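Local coordinates for protein redox-sensing transcriptional repressor Rex (Thermoanaerobacter ethanolicus, PDB 3WG9) that probably represses transcription by binding DNA as a homodimer in response to changes in the cellular NADH/NAD(+) redox state, at residues N111-N119 / V130-F141. Residues are numbered along the deposited sequence; the frame is centred on the assembly and turned at random.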
loop_
_atom_site.group_PDB
_atom_site.type_symbol
_atom_site.label_atom_id
_atom_site.label_comp_id
_atom_site.label_asym_id
_atom_site.label_seq_id
_atom_site.Cartn_x
_atom_site.Cartn_y
_atom_site.Cartn_z
ATOM N N ASN B 111 -10.381 -12.506 10.251
ATOM C CA ASN B 111 -11.279 -13.585 9.919
ATOM C C ASN B 111 -12.411 -13.142 9.013
ATOM O O ASN B 111 -13.345 -12.493 9.474
ATOM C CB ASN B 111 -11.783 -14.218 11.215
ATOM C CG ASN B 111 -10.670 -14.968 11.967
ATOM O OD1 ASN B 111 -10.644 -14.995 13.195
ATOM N ND2 ASN B 111 -9.735 -15.549 11.225
ATOM N N LEU B 112 -12.329 -13.479 7.731
ATOM C CA LEU B 112 -13.327 -13.026 6.778
ATOM C C LEU B 112 -14.678 -13.737 6.982
ATOM O O LEU B 112 -14.726 -14.945 6.800
ATOM C CB LEU B 112 -12.860 -13.290 5.336
ATOM C CG LEU B 112 -13.820 -12.797 4.239
ATOM C CD1 LEU B 112 -13.932 -11.258 4.215
ATOM C CD2 LEU B 112 -13.324 -13.252 2.858
ATOM N N LYS B 113 -15.754 -12.991 7.268
ATOM C CA LYS B 113 -17.081 -13.565 7.583
ATOM C C LYS B 113 -18.079 -13.533 6.452
ATOM O O LYS B 113 -19.090 -14.215 6.513
ATOM C CB LYS B 113 -17.703 -12.861 8.788
ATOM C CG LYS B 113 -16.886 -12.954 10.005
ATOM C CD LYS B 113 -16.644 -14.402 10.381
ATOM C CE LYS B 113 -15.551 -14.451 11.405
ATOM N NZ LYS B 113 -15.506 -15.728 12.169
ATOM N N GLY B 114 -17.846 -12.715 5.428
ATOM C CA GLY B 114 -18.825 -12.575 4.364
ATOM C C GLY B 114 -18.287 -11.637 3.305
ATOM O O GLY B 114 -17.403 -10.804 3.590
ATOM N N ILE B 115 -18.807 -11.813 2.095
ATOM C CA ILE B 115 -18.532 -10.979 0.957
ATOM C C ILE B 115 -19.862 -10.486 0.410
ATOM O O ILE B 115 -20.846 -11.229 0.372
ATOM C CB ILE B 115 -17.750 -11.775 -0.146
ATOM C CG1 ILE B 115 -16.392 -12.264 0.336
ATOM C CG2 ILE B 115 -17.646 -11.021 -1.491
ATOM C CD1 ILE B 115 -15.774 -13.195 -0.743
ATOM N N PHE B 116 -19.914 -9.231 0.027
ATOM C CA PHE B 116 -21.152 -8.568 -0.359
ATOM C C PHE B 116 -21.017 -7.955 -1.748
ATOM O O PHE B 116 -19.951 -7.429 -2.143
ATOM C CB PHE B 116 -21.528 -7.533 0.699
ATOM C CG PHE B 116 -21.829 -8.171 2.032
ATOM C CD1 PHE B 116 -23.152 -8.508 2.374
ATOM C CD2 PHE B 116 -20.788 -8.559 2.880
ATOM C CE1 PHE B 116 -23.444 -9.179 3.555
ATOM C CE2 PHE B 116 -21.049 -9.210 4.045
ATOM C CZ PHE B 116 -22.401 -9.521 4.404
ATOM N N ASP B 117 -22.118 -8.042 -2.493
ATOM C CA ASP B 117 -22.130 -7.497 -3.840
ATOM C C ASP B 117 -23.541 -7.091 -4.270
ATOM O O ASP B 117 -24.547 -7.468 -3.625
ATOM C CB ASP B 117 -21.496 -8.501 -4.817
ATOM C CG ASP B 117 -21.080 -7.848 -6.124
ATOM O OD1 ASP B 117 -19.921 -7.366 -6.220
ATOM O OD2 ASP B 117 -21.965 -7.819 -7.030
ATOM N N ILE B 118 -23.601 -6.229 -5.275
ATOM C CA ILE B 118 -24.872 -5.669 -5.712
ATOM C C ILE B 118 -25.538 -6.533 -6.796
ATOM O O ILE B 118 -26.717 -6.361 -7.111
ATOM C CB ILE B 118 -24.625 -4.202 -6.184
ATOM C CG1 ILE B 118 -25.899 -3.381 -6.338
ATOM C CG2 ILE B 118 -23.791 -4.118 -7.476
ATOM C CD1 ILE B 118 -25.760 -2.364 -7.504
ATOM N N ASN B 119 -24.750 -7.411 -7.401
ATOM C CA ASN B 119 -25.219 -8.273 -8.502
ATOM C C ASN B 119 -25.985 -9.537 -8.068
ATOM O O ASN B 119 -25.365 -10.512 -7.620
ATOM C CB ASN B 119 -24.016 -8.706 -9.306
ATOM C CG ASN B 119 -24.405 -9.256 -10.667
ATOM O OD1 ASN B 119 -25.562 -9.553 -10.910
ATOM N ND2 ASN B 119 -23.439 -9.430 -11.519
ATOM N N VAL B 130 -16.616 -18.820 1.318
ATOM C CA VAL B 130 -17.259 -17.668 1.952
ATOM C C VAL B 130 -18.371 -17.277 0.997
ATOM O O VAL B 130 -18.151 -17.102 -0.216
ATOM C CB VAL B 130 -16.238 -16.503 2.145
ATOM C CG1 VAL B 130 -16.937 -15.235 2.555
ATOM C CG2 VAL B 130 -15.213 -16.877 3.181
ATOM N N GLU B 131 -19.577 -17.197 1.512
ATOM C CA GLU B 131 -20.714 -16.884 0.660
ATOM C C GLU B 131 -20.736 -15.432 0.224
ATOM O O GLU B 131 -20.378 -14.501 0.988
ATOM C CB GLU B 131 -22.015 -17.201 1.370
ATOM C CG GLU B 131 -23.092 -17.699 0.408
ATOM C CD GLU B 131 -24.499 -17.528 0.986
ATOM O OE1 GLU B 131 -25.415 -17.249 0.179
ATOM O OE2 GLU B 131 -24.680 -17.615 2.238
ATOM N N VAL B 132 -21.051 -15.224 -1.038
ATOM C CA VAL B 132 -21.336 -13.891 -1.498
ATOM C C VAL B 132 -22.764 -13.608 -1.154
ATOM O O VAL B 132 -23.654 -14.422 -1.516
ATOM C CB VAL B 132 -21.074 -13.753 -3.035
ATOM C CG1 VAL B 132 -21.559 -12.361 -3.554
ATOM C CG2 VAL B 132 -19.583 -13.975 -3.319
ATOM N N MET B 133 -23.043 -12.457 -0.546
ATOM C CA MET B 133 -24.436 -12.146 -0.166
ATOM C C MET B 133 -24.824 -10.783 -0.724
ATOM O O MET B 133 -23.943 -9.990 -1.034
ATOM C CB MET B 133 -24.572 -12.128 1.352
ATOM C CG MET B 133 -24.418 -13.489 1.995
ATOM S SD MET B 133 -24.157 -13.344 3.783
ATOM C CE MET B 133 -24.000 -15.063 4.239
ATOM N N ASP B 134 -26.131 -10.502 -0.859
ATOM C CA ASP B 134 -26.642 -9.188 -1.279
ATOM C C ASP B 134 -26.222 -8.127 -0.257
ATOM O O ASP B 134 -26.474 -8.270 0.931
ATOM C CB ASP B 134 -28.183 -9.230 -1.360
ATOM C CG ASP B 134 -28.829 -7.936 -1.860
ATOM O OD1 ASP B 134 -28.180 -6.904 -2.150
ATOM O OD2 ASP B 134 -30.077 -7.971 -1.987
ATOM N N VAL B 135 -25.530 -7.112 -0.759
ATOM C CA VAL B 135 -25.115 -5.935 -0.025
ATOM C C VAL B 135 -26.336 -5.292 0.674
ATOM O O VAL B 135 -26.177 -4.621 1.665
ATOM C CB VAL B 135 -24.363 -4.951 -0.954
ATOM C CG1 VAL B 135 -25.336 -4.113 -1.782
ATOM C CG2 VAL B 135 -23.430 -3.982 -0.112
ATOM N N GLU B 136 -27.565 -5.478 0.180
ATOM C CA GLU B 136 -28.719 -4.918 0.946
ATOM C C GLU B 136 -28.865 -5.593 2.332
ATOM O O GLU B 136 -29.571 -5.081 3.194
ATOM C CB GLU B 136 -30.055 -5.008 0.164
ATOM C CG GLU B 136 -30.229 -3.891 -0.916
ATOM C CD GLU B 136 -30.034 -2.452 -0.400
ATOM O OE1 GLU B 136 -29.123 -1.792 -0.932
ATOM O OE2 GLU B 136 -30.736 -1.984 0.524
ATOM N N THR B 137 -28.236 -6.751 2.569
ATOM C CA THR B 137 -28.330 -7.373 3.906
ATOM C C THR B 137 -27.150 -7.025 4.825
ATOM O O THR B 137 -27.021 -7.578 5.916
ATOM C CB THR B 137 -28.379 -8.888 3.842
ATOM O OG1 THR B 137 -27.169 -9.382 3.238
ATOM C CG2 THR B 137 -29.584 -9.307 2.983
ATOM N N VAL B 138 -26.254 -6.159 4.360
ATOM C CA VAL B 138 -24.986 -6.058 5.090
ATOM C C VAL B 138 -25.164 -5.426 6.492
ATOM O O VAL B 138 -24.443 -5.751 7.425
ATOM C CB VAL B 138 -23.901 -5.325 4.226
ATOM C CG1 VAL B 138 -24.264 -3.798 4.108
ATOM C CG2 VAL B 138 -22.511 -5.539 4.829
ATOM N N GLU B 139 -26.094 -4.500 6.645
ATOM C CA GLU B 139 -26.216 -3.831 7.935
ATOM C C GLU B 139 -26.638 -4.806 9.025
ATOM O O GLU B 139 -26.094 -4.826 10.126
ATOM C CB GLU B 139 -27.214 -2.678 7.824
ATOM C CG GLU B 139 -26.611 -1.531 7.033
ATOM C CD GLU B 139 -27.641 -0.481 6.732
ATOM O OE1 GLU B 139 -28.170 0.113 7.696
ATOM O OE2 GLU B 139 -27.906 -0.241 5.545
ATOM N N ASP B 140 -27.630 -5.621 8.687
ATOM C CA ASP B 140 -28.055 -6.660 9.605
ATOM C C ASP B 140 -26.892 -7.633 9.906
ATOM O O ASP B 140 -26.661 -8.018 11.041
ATOM C CB ASP B 140 -29.242 -7.415 9.008
ATOM C CG ASP B 140 -29.741 -8.521 9.946
ATOM O OD1 ASP B 140 -30.528 -8.222 10.872
ATOM O OD2 ASP B 140 -29.319 -9.690 9.753
ATOM N N PHE B 141 -26.129 -7.972 8.876
ATOM C CA PHE B 141 -25.075 -8.966 9.026
ATOM C C PHE B 141 -24.001 -8.429 9.991
ATOM O O PHE B 141 -23.466 -9.168 10.836
ATOM C CB PHE B 141 -24.453 -9.263 7.658
ATOM C CG PHE B 141 -23.450 -10.362 7.688
ATOM C CD1 PHE B 141 -23.837 -11.676 7.424
ATOM C CD2 PHE B 141 -22.102 -10.077 7.968
ATOM C CE1 PHE B 141 -22.899 -12.706 7.443
ATOM C CE2 PHE B 141 -21.157 -11.092 8.013
ATOM C CZ PHE B 141 -21.553 -12.410 7.749
#
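Phe116 points its ring edge at the face of Phe141, with CZ 3.5 Å from CG of Phe141 and the two planes at 69°, a T-shaped pair. With CG anti to the carbonyl carbon (chi1 -64°), one face of the Phe116 ring turns to the start of helix 138-144, where Val138 CG2 sits 3.7 Å from its centroid, almost on the ring normal, in a CH-pi contact. Met133 adds its CB at CE1 and an oblique Met-aromatic approach by SD. Replacing Phe116 with an alanine would probably open a gap beside Val138 and leave the face of Phe141 without its aromatic partner.

On the sheet face carrying Ile115 and Val132, their CG2 atoms meet, and Val130, in the loop before the edge strand, brings CG1 to 3.7 Å from Ile115 CG1. Parallel pairing joins strand 132-134 to strand 110-117: Met133 N donates to Ile115 O (2.7 Å), and Asp117 N to Met133 O (3.0 Å). Val135 N then reaches Asp117 O from above the carbonyl plane. Asp117, an NAD(H)-binding residue, uses OD2 for an Asx turn with Asn119 N (2.8 Å) and OD1 for Ala92 N. Aromatic packing thus fixes the helix against this Rossmann-fold edge, while hydrogen bonds hold the dinucleotide-binding aspartate.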